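Local coordinates for glycoside hydrolase family 81 (Clostridium thermocellum, PDB 6FOP), which probably hydrolyses beta-1,3-glucans such as laminarin as a family 81 glycoside hydrolase of the Clostridium thermocellum cellulosome, at residues Y220-V225 and V251-N256; L206-V211 and L277-S282; T126-S131 and T259-Y264. One frame throughout, in Å; residues are numbered along the deposited sequence.

Contact 1: residues Y220-V225 and V251-N256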
ATOM      1  N   TYR A 220     -14.231 -25.806  10.724  1.00 15.22           N
ATOM      2  CA  TYR A 220     -14.118 -24.358  11.011  1.00 13.86           C
ATOM      3  C   TYR A 220     -15.118 -23.488  10.259  1.00 13.79           C
ATOM      4  O   TYR A 220     -15.111 -22.277  10.391  1.00 14.39           O
ATOM      5  CB  TYR A 220     -12.666 -23.893  10.780  1.00 15.26           C
ATOM      6  CG  TYR A 220     -11.713 -24.664  11.657  1.00 15.45           C
ATOM      7  CD1 TYR A 220     -11.602 -24.378  13.017  1.00 15.51           C
ATOM      8  CD2 TYR A 220     -11.020 -25.779  11.156  1.00 16.68           C
ATOM      9  CE1 TYR A 220     -10.758 -25.109  13.836  1.00 16.74           C
ATOM     10  CE2 TYR A 220     -10.196 -26.519  11.969  1.00 18.11           C
ATOM     11  CZ  TYR A 220     -10.077 -26.184  13.308  1.00 17.96           C
ATOM     12  OH  TYR A 220      -9.265 -26.917  14.097  1.00 22.43           O
ATOM     13  N   ALA A 221     -16.069 -24.108   9.549  1.00 12.90           N
ATOM     14  CA  ALA A 221     -17.019 -23.360   8.708  1.00 13.36           C
ATOM     15  C   ALA A 221     -18.000 -22.512   9.483  1.00 12.79           C
ATOM     16  O   ALA A 221     -18.610 -21.583   8.920  1.00 13.96           O
ATOM     17  CB  ALA A 221     -17.784 -24.295   7.761  1.00 14.29           C
ATOM     18  N   TYR A 222     -18.194 -22.839  10.756  1.00 12.83           N
ATOM     19  CA  TYR A 222     -19.144 -22.150  11.596  1.00 13.43           C
ATOM     20  C   TYR A 222     -18.514 -21.162  12.547  1.00 13.74           C
ATOM     21  O   TYR A 222     -19.186 -20.649  13.429  1.00 14.88           O
ATOM     22  CB  TYR A 222     -20.098 -23.168  12.293  1.00 13.93           C
ATOM     23  CG  TYR A 222     -20.698 -24.125  11.282  1.00 14.25           C
ATOM     24  CD1 TYR A 222     -21.667 -23.690  10.398  1.00 14.52           C
ATOM     25  CD2 TYR A 222     -20.216 -25.404  11.134  1.00 14.99           C
ATOM     26  CE1 TYR A 222     -22.187 -24.533   9.412  1.00 15.28           C
ATOM     27  CE2 TYR A 222     -20.732 -26.271  10.161  1.00 15.28           C
ATOM     28  CZ  TYR A 222     -21.734 -25.836   9.316  1.00 14.56           C
ATOM     29  OH  TYR A 222     -22.228 -26.694   8.355  1.00 15.66           O
ATOM     30  N   CYS A 223     -17.220 -20.895  12.356  1.00 13.25           N
ATOM     31  CA  CYS A 223     -16.494 -19.885  13.126  1.00 13.23           C
ATOM     32  C   CYS A 223     -16.461 -18.633  12.267  1.00 12.79           C
ATOM     33  O   CYS A 223     -15.548 -18.416  11.473  1.00 13.33           O
ATOM     34  CB  CYS A 223     -15.106 -20.399  13.475  1.00 14.93           C
ATOM     35  SG  CYS A 223     -15.131 -21.761  14.661  1.00 15.98           S
ATOM     36  N   PHE A 224     -17.511 -17.842  12.352  1.00 12.94           N
ATOM     37  CA  PHE A 224     -17.676 -16.685  11.470  1.00 13.14           C
ATOM     38  C   PHE A 224     -16.745 -15.561  11.932  1.00 12.51           C
ATOM     39  O   PHE A 224     -16.741 -15.187  13.100  1.00 13.95           O
ATOM     40  CB  PHE A 224     -19.124 -16.197  11.506  1.00 13.50           C
ATOM     41  CG  PHE A 224     -20.085 -17.008  10.663  1.00 13.49           C
ATOM     42  CD1 PHE A 224     -19.883 -18.355  10.376  1.00 13.08           C
ATOM     43  CD2 PHE A 224     -21.228 -16.386  10.164  1.00 13.07           C
ATOM     44  CE1 PHE A 224     -20.791 -19.055   9.589  1.00 13.84           C
ATOM     45  CE2 PHE A 224     -22.117 -17.090   9.386  1.00 13.50           C
ATOM     46  CZ  PHE A 224     -21.892 -18.407   9.093  1.00 13.80           C
ATOM     47  N   VAL A 225     -15.964 -15.016  10.994  1.00 12.93           N
ATOM     48  CA  VAL A 225     -15.075 -13.898  11.315  1.00 13.57           C
ATOM     49  C   VAL A 225     -15.901 -12.641  11.467  1.00 13.61           C
ATOM     50  O   VAL A 225     -16.615 -12.255  10.558  1.00 16.66           O
ATOM     51  CB  VAL A 225     -13.976 -13.721  10.260  1.00 14.24           C
ATOM     52  CG1 VAL A 225     -13.160 -12.473  10.576  1.00 14.83           C
ATOM     53  CG2 VAL A 225     -13.070 -14.932  10.269  1.00 14.62           C
ATOM     54  N   VAL A 251     -18.680 -18.305  17.116  1.00 14.93           N
ATOM     55  CA  VAL A 251     -18.968 -19.701  16.817  1.00 14.58           C
ATOM     56  C   VAL A 251     -20.481 -19.918  16.725  1.00 14.20           C
ATOM     57  O   VAL A 251     -21.209 -19.820  17.724  1.00 16.10           O
ATOM     58  CB  VAL A 251     -18.371 -20.622  17.884  1.00 16.09           C
ATOM     59  CG1 VAL A 251     -18.659 -22.080  17.527  1.00 16.17           C
ATOM     60  CG2 VAL A 251     -16.868 -20.387  18.046  1.00 17.34           C
ATOM     61  N   LYS A 252     -20.949 -20.233  15.526  1.00 14.72           N
ATOM     62  CA  LYS A 252     -22.389 -20.401  15.264  1.00 15.77           C
ATOM     63  C   LYS A 252     -22.926 -21.774  15.681  1.00 15.99           C
ATOM     64  O   LYS A 252     -24.104 -21.898  16.006  1.00 17.89           O
ATOM     65  CB  LYS A 252     -22.728 -20.120  13.810  1.00 16.13           C
ATOM     66  CG  LYS A 252     -22.293 -18.737  13.335  1.00 16.68           C
ATOM     67  CD  LYS A 252     -22.964 -17.617  14.131  1.00 17.83           C
ATOM     68  CE  LYS A 252     -22.456 -16.255  13.744  1.00 17.96           C
ATOM     69  NZ  LYS A 252     -23.006 -15.258  14.698  1.00 19.51           N
ATOM     70  N   GLU A 253     -22.083 -22.787  15.671  1.00 15.35           N
ATOM     71  CA  GLU A 253     -22.427 -24.121  16.197  1.00 16.34           C
ATOM     72  C   GLU A 253     -21.145 -24.903  16.338  1.00 16.88           C
ATOM     73  O   GLU A 253     -20.116 -24.514  15.771  1.00 16.39           O
ATOM     74  CB  GLU A 253     -23.422 -24.868  15.320  1.00 17.09           C
ATOM     75  CG  GLU A 253     -22.935 -25.118  13.909  1.00 16.59           C
ATOM     76  CD  GLU A 253     -23.848 -26.116  13.190  1.00 17.36           C
ATOM     77  OE1 GLU A 253     -24.962 -25.706  12.746  1.00 17.08           O
ATOM     78  OE2 GLU A 253     -23.416 -27.278  13.040  1.00 19.95           O
ATOM     79  N   GLY A 254     -21.208 -26.007  17.057  1.00 17.83           N
ATOM     80  CA  GLY A 254     -20.119 -26.948  17.211  1.00 19.54           C
ATOM     81  C   GLY A 254     -19.145 -26.567  18.304  1.00 20.50           C
ATOM     82  O   GLY A 254     -19.250 -25.511  18.897  1.00 22.55           O
ATOM     83  N   THR A 255     -18.167 -27.445  18.532  1.00 22.67           N
ATOM     84  CA  THR A 255     -17.211 -27.294  19.601  1.00 25.05           C
ATOM     85  C   THR A 255     -15.814 -26.930  19.107  1.00 24.73           C
ATOM     86  O   THR A 255     -14.903 -26.846  19.909  1.00 28.71           O
ATOM     87  CB  THR A 255     -17.145 -28.585  20.435  1.00 28.28           C
ATOM     88  OG1 THR A 255     -16.900 -29.688  19.552  1.00 33.08           O
ATOM     89  CG2 THR A 255     -18.484 -28.814  21.174  1.00 31.19           C
ATOM     90  N   ASN A 256     -15.644 -26.705  17.813  1.00 20.93           N
ATOM     91  CA  ASN A 256     -14.380 -26.210  17.312  1.00 19.79           C
ATOM     92  C   ASN A 256     -14.355 -24.689  17.392  1.00 18.91           C
ATOM     93  O   ASN A 256     -15.373 -24.014  17.173  1.00 19.60           O
ATOM     94  CB  ASN A 256     -14.161 -26.667  15.858  1.00 21.39           C
ATOM     95  CG  ASN A 256     -14.087 -28.177  15.732  1.00 25.03           C
ATOM     96  OD1 ASN A 256     -13.265 -28.805  16.381  1.00 35.92           O
ATOM     97  ND2 ASN A 256     -14.943 -28.758  14.927  1.00 24.18           N
TER
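C223 and V251 face each other as an antiparallel non-hydrogen-bonded pair, CA atoms 4.5 Å apart, at the end of a beta hairpin where strand 223-235 begins and strand 240-251 runs out. A type I turn from Y220 to C223 leads into the first strand. Just beyond the pair, K252 N donates to Y222 O at 2.8 Å; the N-H...O angle of 178° makes this a straight bond. C223 SG and V251 CG2, both on the face shared by the pair, meet in apolar contact. On the other side of the strand, K252 lays its aliphatic chain across the F224 ring: CG stands 3.8 Å from the centroid and 11° off the normal, a CH-pi contact. A bend at chi2 turns the chain so that CE also meets the ring, at CD2. E253 runs beside Y222, its carboxylate stacked on the phenol ring with the planes 21° apart, while A221 CB covers the opposite face. Thus the ring lies between methyl and carboxylate. The acid itself is held from outside the hairpin, OE1 by Y200 OH and S178 N and OE2 by Q161 NE2, which fixes its rotation. Of the 251-256 side, E253 CG comes nearest the Y222 ring, 3.6 Å from Y222 CG.

Contact 2: residues L206-V211 and L277-S282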
ATOM      1  N   LEU A 206     -12.156 -24.892  -1.676  1.00 15.77           N
ATOM      2  CA  LEU A 206     -11.376 -26.020  -1.181  1.00 16.08           C
ATOM      3  C   LEU A 206     -10.208 -26.274  -2.102  1.00 17.15           C
ATOM      4  O   LEU A 206     -10.308 -26.041  -3.293  1.00 19.17           O
ATOM      5  CB  LEU A 206     -12.264 -27.268  -1.142  1.00 16.65           C
ATOM      6  CG  LEU A 206     -13.531 -27.125  -0.311  1.00 16.76           C
ATOM      7  CD1 LEU A 206     -14.440 -28.336  -0.517  1.00 18.96           C
ATOM      8  CD2 LEU A 206     -13.224 -26.933   1.159  1.00 18.05           C
ATOM      9  N   PRO A 207      -9.120 -26.829  -1.558  1.00 17.06           N
ATOM     10  CA  PRO A 207      -7.947 -27.108  -2.365  1.00 18.80           C
ATOM     11  C   PRO A 207      -8.031 -28.442  -3.113  1.00 19.90           C
ATOM     12  O   PRO A 207      -7.168 -28.719  -3.950  1.00 23.93           O
ATOM     13  CB  PRO A 207      -6.809 -27.153  -1.330  1.00 21.41           C
ATOM     14  CG  PRO A 207      -7.489 -27.548  -0.063  1.00 19.92           C
ATOM     15  CD  PRO A 207      -8.861 -26.946  -0.114  1.00 19.11           C
ATOM     16  N   ASP A 208      -9.034 -29.265  -2.813  1.00 19.73           N
ATOM     17  CA  ASP A 208      -9.172 -30.575  -3.462  1.00 21.18           C
ATOM     18  C   ASP A 208     -10.601 -31.059  -3.239  1.00 20.88           C
ATOM     19  O   ASP A 208     -11.364 -30.394  -2.551  1.00 20.71           O
ATOM     20  CB  ASP A 208      -8.115 -31.577  -2.923  1.00 21.88           C
ATOM     21  CG  ASP A 208      -8.265 -31.869  -1.452  1.00 22.62           C
ATOM     22  OD1 ASP A 208      -9.309 -32.428  -1.082  1.00 21.90           O
ATOM     23  OD2 ASP A 208      -7.351 -31.516  -0.653  1.00 23.48           O
ATOM     24  N   ASN A 209     -10.954 -32.203  -3.825  1.00 20.86           N
ATOM     25  CA  ASN A 209     -12.292 -32.779  -3.682  1.00 21.70           C
ATOM     26  C   ASN A 209     -12.329 -34.003  -2.788  1.00 21.86           C
ATOM     27  O   ASN A 209     -13.240 -34.804  -2.923  1.00 23.81           O
ATOM     28  CB  ASN A 209     -12.912 -33.099  -5.045  1.00 24.38           C
ATOM     29  CG  ASN A 209     -12.182 -34.201  -5.816  1.00 26.40           C
ATOM     30  OD1 ASN A 209     -11.132 -34.720  -5.412  1.00 26.05           O
ATOM     31  ND2 ASN A 209     -12.782 -34.596  -6.937  1.00 29.84           N
ATOM     32  N   THR A 210     -11.402 -34.119  -1.838  1.00 20.88           N
ATOM     33  CA  THR A 210     -11.434 -35.249  -0.930  1.00 20.30           C
ATOM     34  C   THR A 210     -12.376 -34.970   0.243  1.00 21.19           C
ATOM     35  O   THR A 210     -12.541 -33.831   0.699  1.00 21.74           O
ATOM     36  CB  THR A 210     -10.037 -35.619  -0.395  1.00 20.63           C
ATOM     37  OG1 THR A 210      -9.544 -34.620   0.516  1.00 21.28           O
ATOM     38  CG2 THR A 210      -9.060 -35.834  -1.552  1.00 23.35           C
ATOM     39  N   VAL A 211     -12.941 -36.065   0.762  1.00 21.02           N
ATOM     40  CA  VAL A 211     -13.823 -35.956   1.919  1.00 21.57           C
ATOM     41  C   VAL A 211     -13.028 -35.537   3.146  1.00 22.12           C
ATOM     42  O   VAL A 211     -13.520 -34.788   3.950  1.00 22.12           O
ATOM     43  CB  VAL A 211     -14.587 -37.282   2.137  1.00 25.35           C
ATOM     44  CG1 VAL A 211     -15.402 -37.240   3.423  1.00 26.77           C
ATOM     45  CG2 VAL A 211     -15.487 -37.539   0.941  1.00 28.52           C
ATOM     46  N   LEU A 277      -0.370 -25.452   7.111  1.00 15.81           N
ATOM     47  CA  LEU A 277      -1.148 -26.615   6.771  1.00 16.03           C
ATOM     48  C   LEU A 277      -0.693 -27.103   5.401  1.00 16.66           C
ATOM     49  O   LEU A 277       0.070 -26.426   4.716  1.00 16.81           O
ATOM     50  CB  LEU A 277      -2.631 -26.239   6.716  1.00 16.45           C
ATOM     51  CG  LEU A 277      -3.268 -25.699   7.996  1.00 17.12           C
ATOM     52  CD1 LEU A 277      -4.683 -25.255   7.689  1.00 16.17           C
ATOM     53  CD2 LEU A 277      -3.256 -26.730   9.100  1.00 20.02           C
ATOM     54  N   PRO A 278      -1.150 -28.308   4.978  1.00 18.30           N
ATOM     55  CA  PRO A 278      -0.776 -28.763   3.640  1.00 19.37           C
ATOM     56  C   PRO A 278      -1.383 -27.953   2.508  1.00 18.88           C
ATOM     57  O   PRO A 278      -0.870 -27.959   1.377  1.00 21.25           O
ATOM     58  CB  PRO A 278      -1.326 -30.205   3.590  1.00 20.28           C
ATOM     59  CG  PRO A 278      -1.495 -30.611   5.001  1.00 22.47           C
ATOM     60  CD  PRO A 278      -1.817 -29.369   5.758  1.00 20.72           C
ATOM     61  N   TYR A 279      -2.468 -27.262   2.789  1.00 17.15           N
ATOM     62  CA  TYR A 279      -3.287 -26.678   1.748  1.00 16.77           C
ATOM     63  C   TYR A 279      -2.709 -25.383   1.211  1.00 15.83           C
ATOM     64  O   TYR A 279      -2.267 -24.515   1.989  1.00 16.29           O
ATOM     65  CB  TYR A 279      -4.673 -26.396   2.303  1.00 16.93           C
ATOM     66  CG  TYR A 279      -5.310 -27.550   3.013  1.00 18.58           C
ATOM     67  CD1 TYR A 279      -5.438 -28.801   2.391  1.00 20.27           C
ATOM     68  CD2 TYR A 279      -5.787 -27.398   4.307  1.00 18.60           C
ATOM     69  CE1 TYR A 279      -6.044 -29.854   3.043  1.00 22.15           C
ATOM     70  CE2 TYR A 279      -6.379 -28.451   4.964  1.00 20.72           C
ATOM     71  CZ  TYR A 279      -6.504 -29.674   4.328  1.00 21.65           C
ATOM     72  OH  TYR A 279      -7.121 -30.725   4.960  1.00 26.89           O
ATOM     73  N   THR A 280      -2.732 -25.242  -0.111  1.00 16.46           N
ATOM     74  CA  THR A 280      -2.314 -24.000  -0.764  1.00 15.05           C
ATOM     75  C   THR A 280      -3.340 -23.601  -1.805  1.00 15.65           C
ATOM     76  O   THR A 280      -4.150 -24.452  -2.259  1.00 17.45           O
ATOM     77  CB  THR A 280      -0.949 -24.140  -1.450  1.00 17.15           C
ATOM     78  OG1 THR A 280      -1.005 -25.152  -2.459  1.00 20.78           O
ATOM     79  CG2 THR A 280       0.140 -24.486  -0.454  1.00 17.44           C
ATOM     80  N   TYR A 281      -3.295 -22.333  -2.201  1.00 14.90           N
ATOM     81  CA  TYR A 281      -4.070 -21.815  -3.327  1.00 15.68           C
ATOM     82  C   TYR A 281      -3.145 -21.132  -4.311  1.00 15.94           C
ATOM     83  O   TYR A 281      -2.258 -20.359  -3.895  1.00 16.90           O
ATOM     84  CB  TYR A 281      -5.141 -20.829  -2.872  1.00 15.56           C
ATOM     85  CG  TYR A 281      -6.156 -21.440  -1.924  1.00 15.75           C
ATOM     86  CD1 TYR A 281      -7.213 -22.190  -2.417  1.00 16.12           C
ATOM     87  CD2 TYR A 281      -6.011 -21.334  -0.556  1.00 16.07           C
ATOM     88  CE1 TYR A 281      -8.132 -22.770  -1.556  1.00 16.00           C
ATOM     89  CE2 TYR A 281      -6.932 -21.916   0.307  1.00 15.23           C
ATOM     90  CZ  TYR A 281      -7.968 -22.667  -0.211  1.00 14.77           C
ATOM     91  OH  TYR A 281      -8.879 -23.218   0.660  1.00 15.16           O
ATOM     92  N   SER A 282      -3.348 -21.388  -5.593  1.00 16.22           N
ATOM     93  CA  SER A 282      -2.631 -20.676  -6.624  1.00 16.00           C
ATOM     94  C   SER A 282      -3.425 -19.447  -7.001  1.00 16.10           C
ATOM     95  O   SER A 282      -4.555 -19.534  -7.467  1.00 19.45           O
ATOM     96  CB  SER A 282      -2.448 -21.577  -7.835  1.00 18.86           C
ATOM     97  OG  SER A 282      -1.782 -20.876  -8.865  1.00 24.93           O
TER
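P207, in the loop that carries an Asx turn just before helix 211-220, packs on Y279 and Y281, where strand 280-283 lies. The proline has the most surface buried here and meets both tyrosines. Its CG presses on Y279 CD1 at 3.4 Å, the pyrrolidine and phenol groups crossing obliquely. With CG of Y279 anti to the carbonyl carbon (chi1 -50°), the ring is swung to the proline. Further along the strand, P207 CD lies 3.8 Å from Y281 OH, and Y281 CE1 approaches L206 C at 4.1 Å. The Y281 hydroxyl has polar partners in V205 O and Y217 OH. Next in the loop, D208 OD1 closes the Asx turn by taking two bonds from T210, the N-cap residue: the backbone N at 2.8 Å, on the anti lone pair, and OG1 at 2.7 Å, from above the carboxylate plane. These bonds hold the acid against the turn, and its other oxygen, OD2, is bonded to T213 OG1. In the fold, Y217 of helix 211-220 touches both P207 and the Y279 ring, while strand 286-292 pairs with Y281 through M288, so the proline is set between helix and sheet.

Contact 3: residues T126-S131 and T259-Y264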
ATOM      1  N   THR A 126     -20.099 -11.474   4.822  1.00 13.32           N
ATOM      2  CA  THR A 126     -18.759 -11.129   5.284  1.00 13.85           C
ATOM      3  C   THR A 126     -17.762 -11.711   4.278  1.00 13.43           C
ATOM      4  O   THR A 126     -17.705 -12.938   4.081  1.00 14.35           O
ATOM      5  CB  THR A 126     -18.467 -11.703   6.673  1.00 15.77           C
ATOM      6  OG1 THR A 126     -19.421 -11.183   7.596  1.00 15.96           O
ATOM      7  CG2 THR A 126     -17.065 -11.361   7.173  1.00 15.48           C
ATOM      8  N   LEU A 127     -17.000 -10.796   3.674  1.00 13.61           N
ATOM      9  CA  LEU A 127     -15.962 -11.085   2.676  1.00 13.58           C
ATOM     10  C   LEU A 127     -14.616 -10.756   3.325  1.00 13.58           C
ATOM     11  O   LEU A 127     -14.488  -9.708   3.972  1.00 14.09           O
ATOM     12  CB  LEU A 127     -16.164 -10.253   1.435  1.00 15.50           C
ATOM     13  CG  LEU A 127     -17.596 -10.157   0.922  1.00 16.02           C
ATOM     14  CD1 LEU A 127     -17.631  -9.265  -0.314  1.00 17.36           C
ATOM     15  CD2 LEU A 127     -18.237 -11.518   0.669  1.00 16.76           C
ATOM     16  N   MET A 128     -13.653 -11.672   3.201  1.00 13.76           N
ATOM     17  CA  MET A 128     -12.394 -11.513   3.919  1.00 13.65           C
ATOM     18  C   MET A 128     -11.192 -11.804   3.040  1.00 13.35           C
ATOM     19  O   MET A 128     -11.108 -12.860   2.390  1.00 14.27           O
ATOM     20  CB  MET A 128     -12.388 -12.403   5.150  1.00 15.27           C
ATOM     21  CG  MET A 128     -11.075 -12.437   5.909  1.00 15.93           C
ATOM     22  SD  MET A 128     -11.378 -13.293   7.440  1.00 18.04           S
ATOM     23  CE  MET A 128      -9.735 -13.665   7.955  1.00 18.59           C
ATOM     24  N   LYS A 129     -10.259 -10.860   3.057  1.00 13.04           N
ATOM     25  CA  LYS A 129      -8.974 -11.004   2.391  1.00 12.88           C
ATOM     26  C   LYS A 129      -8.154 -11.935   3.275  1.00 12.98           C
ATOM     27  O   LYS A 129      -8.034 -11.696   4.482  1.00 14.01           O
ATOM     28  CB  LYS A 129      -8.306  -9.658   2.256  1.00 13.34           C
ATOM     29  CG  LYS A 129      -6.890  -9.698   1.708  1.00 13.00           C
ATOM     30  CD  LYS A 129      -6.405  -8.323   1.252  1.00 13.78           C
ATOM     31  CE  LYS A 129      -7.137  -7.791   0.051  1.00 12.96           C
ATOM     32  NZ  LYS A 129      -7.008  -8.629  -1.186  1.00 12.95           N
ATOM     33  N   GLY A 130      -7.589 -12.979   2.697  1.00 12.74           N
ATOM     34  CA  GLY A 130      -6.878 -13.966   3.469  1.00 12.86           C
ATOM     35  C   GLY A 130      -7.750 -15.044   4.103  1.00 13.15           C
ATOM     36  O   GLY A 130      -7.288 -15.743   5.015  1.00 14.78           O
ATOM     37  N   SER A 131      -8.971 -15.238   3.607  1.00 13.72           N
ATOM     38  CA  SER A 131      -9.804 -16.346   4.075  1.00 14.55           C
ATOM     39  C   SER A 131     -10.249 -17.163   2.878  1.00 13.99           C
ATOM     40  O   SER A 131     -10.705 -16.607   1.898  1.00 14.47           O
ATOM     41  CB  SER A 131     -11.053 -15.868   4.797  1.00 14.40           C
ATOM     42  OG  SER A 131     -11.804 -16.970   5.268  1.00 14.89           O
ATOM     43  N   THR A 259      -9.954 -20.761  12.815  1.00 14.10           N
ATOM     44  CA  THR A 259     -10.227 -20.549  11.410  1.00 14.42           C
ATOM     45  C   THR A 259      -8.997 -20.910  10.594  1.00 13.94           C
ATOM     46  O   THR A 259      -7.966 -21.344  11.152  1.00 14.76           O
ATOM     47  CB  THR A 259     -10.744 -19.121  11.111  1.00 14.71           C
ATOM     48  OG1 THR A 259     -11.305 -19.078   9.801  1.00 14.77           O
ATOM     49  CG2 THR A 259      -9.663 -18.061  11.206  1.00 14.81           C
ATOM     50  N   ILE A 260      -9.173 -20.867   9.280  1.00 13.46           N
ATOM     51  CA  ILE A 260      -8.114 -21.123   8.340  1.00 13.74           C
ATOM     52  C   ILE A 260      -7.772 -19.776   7.706  1.00 13.21           C
ATOM     53  O   ILE A 260      -8.625 -19.134   7.109  1.00 14.55           O
ATOM     54  CB  ILE A 260      -8.543 -22.126   7.258  1.00 14.51           C
ATOM     55  CG1 ILE A 260      -8.949 -23.468   7.864  1.00 15.42           C
ATOM     56  CG2 ILE A 260      -7.411 -22.320   6.245  1.00 14.78           C
ATOM     57  CD1 ILE A 260      -9.611 -24.430   6.882  1.00 15.90           C
ATOM     58  N   LEU A 261      -6.526 -19.346   7.877  1.00 14.12           N
ATOM     59  CA  LEU A 261      -6.028 -18.073   7.295  1.00 13.57           C
ATOM     60  C   LEU A 261      -5.106 -18.415   6.118  1.00 13.64           C
ATOM     61  O   LEU A 261      -4.296 -19.332   6.207  1.00 15.60           O
ATOM     62  CB  LEU A 261      -5.320 -17.211   8.323  1.00 14.24           C
ATOM     63  CG  LEU A 261      -6.165 -16.782   9.519  1.00 14.93           C
ATOM     64  CD1 LEU A 261      -5.260 -16.068  10.518  1.00 16.51           C
ATOM     65  CD2 LEU A 261      -7.285 -15.861   9.062  1.00 16.13           C
ATOM     66  N   ALA A 262      -5.290 -17.682   5.037  1.00 13.32           N
ATOM     67  CA  ALA A 262      -4.487 -17.806   3.836  1.00 13.41           C
ATOM     68  C   ALA A 262      -3.520 -16.605   3.846  1.00 13.70           C
ATOM     69  O   ALA A 262      -3.938 -15.467   3.965  1.00 13.74           O
ATOM     70  CB  ALA A 262      -5.360 -17.795   2.582  1.00 14.31           C
ATOM     71  N   LEU A 263      -2.246 -16.904   3.594  1.00 13.24           N
ATOM     72  CA  LEU A 263      -1.162 -15.919   3.644  1.00 12.03           C
ATOM     73  C   LEU A 263      -0.553 -15.735   2.282  1.00 13.56           C
ATOM     74  O   LEU A 263      -0.308 -16.699   1.584  1.00 14.08           O
ATOM     75  CB  LEU A 263      -0.059 -16.392   4.604  1.00 12.82           C
ATOM     76  CG  LEU A 263      -0.244 -16.095   6.081  1.00 13.03           C
ATOM     77  CD1 LEU A 263      -1.494 -16.746   6.674  1.00 14.96           C
ATOM     78  CD2 LEU A 263       0.986 -16.559   6.865  1.00 14.52           C
ATOM     79  N   TYR A 264      -0.319 -14.476   1.923  1.00 13.05           N
ATOM     80  CA  TYR A 264       0.405 -14.155   0.708  1.00 12.84           C
ATOM     81  C   TYR A 264       1.906 -14.434   0.872  1.00 13.16           C
ATOM     82  O   TYR A 264       2.422 -14.460   2.014  1.00 13.64           O
ATOM     83  CB  TYR A 264       0.245 -12.693   0.417  1.00 13.06           C
ATOM     84  CG  TYR A 264      -1.124 -12.186   0.026  1.00 13.14           C
ATOM     85  CD1 TYR A 264      -1.736 -12.590  -1.155  1.00 13.08           C
ATOM     86  CD2 TYR A 264      -1.824 -11.293   0.844  1.00 12.04           C
ATOM     87  CE1 TYR A 264      -2.952 -12.050  -1.555  1.00 13.01           C
ATOM     88  CE2 TYR A 264      -3.016 -10.721   0.433  1.00 11.87           C
ATOM     89  CZ  TYR A 264      -3.595 -11.112  -0.749  1.00 12.39           C
ATOM     90  OH  TYR A 264      -4.765 -10.486  -1.122  1.00 13.08           O
TER
HETATM   91  O   HOH W   1     -10.653 -17.346   7.605  1.00 15.90           O
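G130, Y264 and A262 bury the most surface where a type II turn, M128 to S131, meets strand 260-263, an outermost strand of its three-stranded antiparallel sheet. The turn links strands 121-128 and 133-139 of the eight-stranded sheet, so the contact joins two separate sheets. G130 O accepts from A262 N at 2.8 Å with an N-H...O angle of 177°, yet the donor stands 44° out of the carbonyl plane: the bond is straight at the hydrogen but oblique at the acceptor. L261 CA adds a C-H...O contact to the same oxygen, and A262 CB lies 3.7 Å from G130 O. G130 has a positive phi (84°), and in the turn its carbonyl O faces A262 N.

At the far end of the strand, Y264 reaches K129, whose NZ donates to Y264 OH at 2.9 Å. Bends at chi3 and chi4 curl the lysine around that hydroxyl, with CG and CD also near it. The ammonium group is bonded to A55 O and Y54 O as well, forms a salt bridge with E474 and a cation-pi contact with W40, while Y264 OH is also bonded to H56 ND1; this surrounding network probably keeps the buried lysine charged. On the other side of the turn, M128 CE is packed tightly against L261 CD2, 3.5 Å away. S131 OG, hydrogen-bonded to Y133 N, also binds a water that completes the join, donating to T259 OG1 at 2.9 Å and to I260 O at 2.7 Å.

Following the chain from its N terminus, residues 126-131 come first and are met 128 residues later by 259-264, so contact 3 closes a long loop. Inside it, 206-211 opens the loop of contact 2, which ends only at 277-282; contacts 2 and 3 therefore cross. Contact 1 is the shortest closure, 26 residues, and nests within both. Contacts 1 and 3 touch, V225 CG2 lying 3.7 Å from M128 SD, whereas contacts 1 and 2 stay about 7 Å apart at their nearest atoms. Together they tie the hairpin of 223-235 and 240-251, the eight-stranded sheet, helix 211-220 and the small sheet containing 260-263 and 280-283.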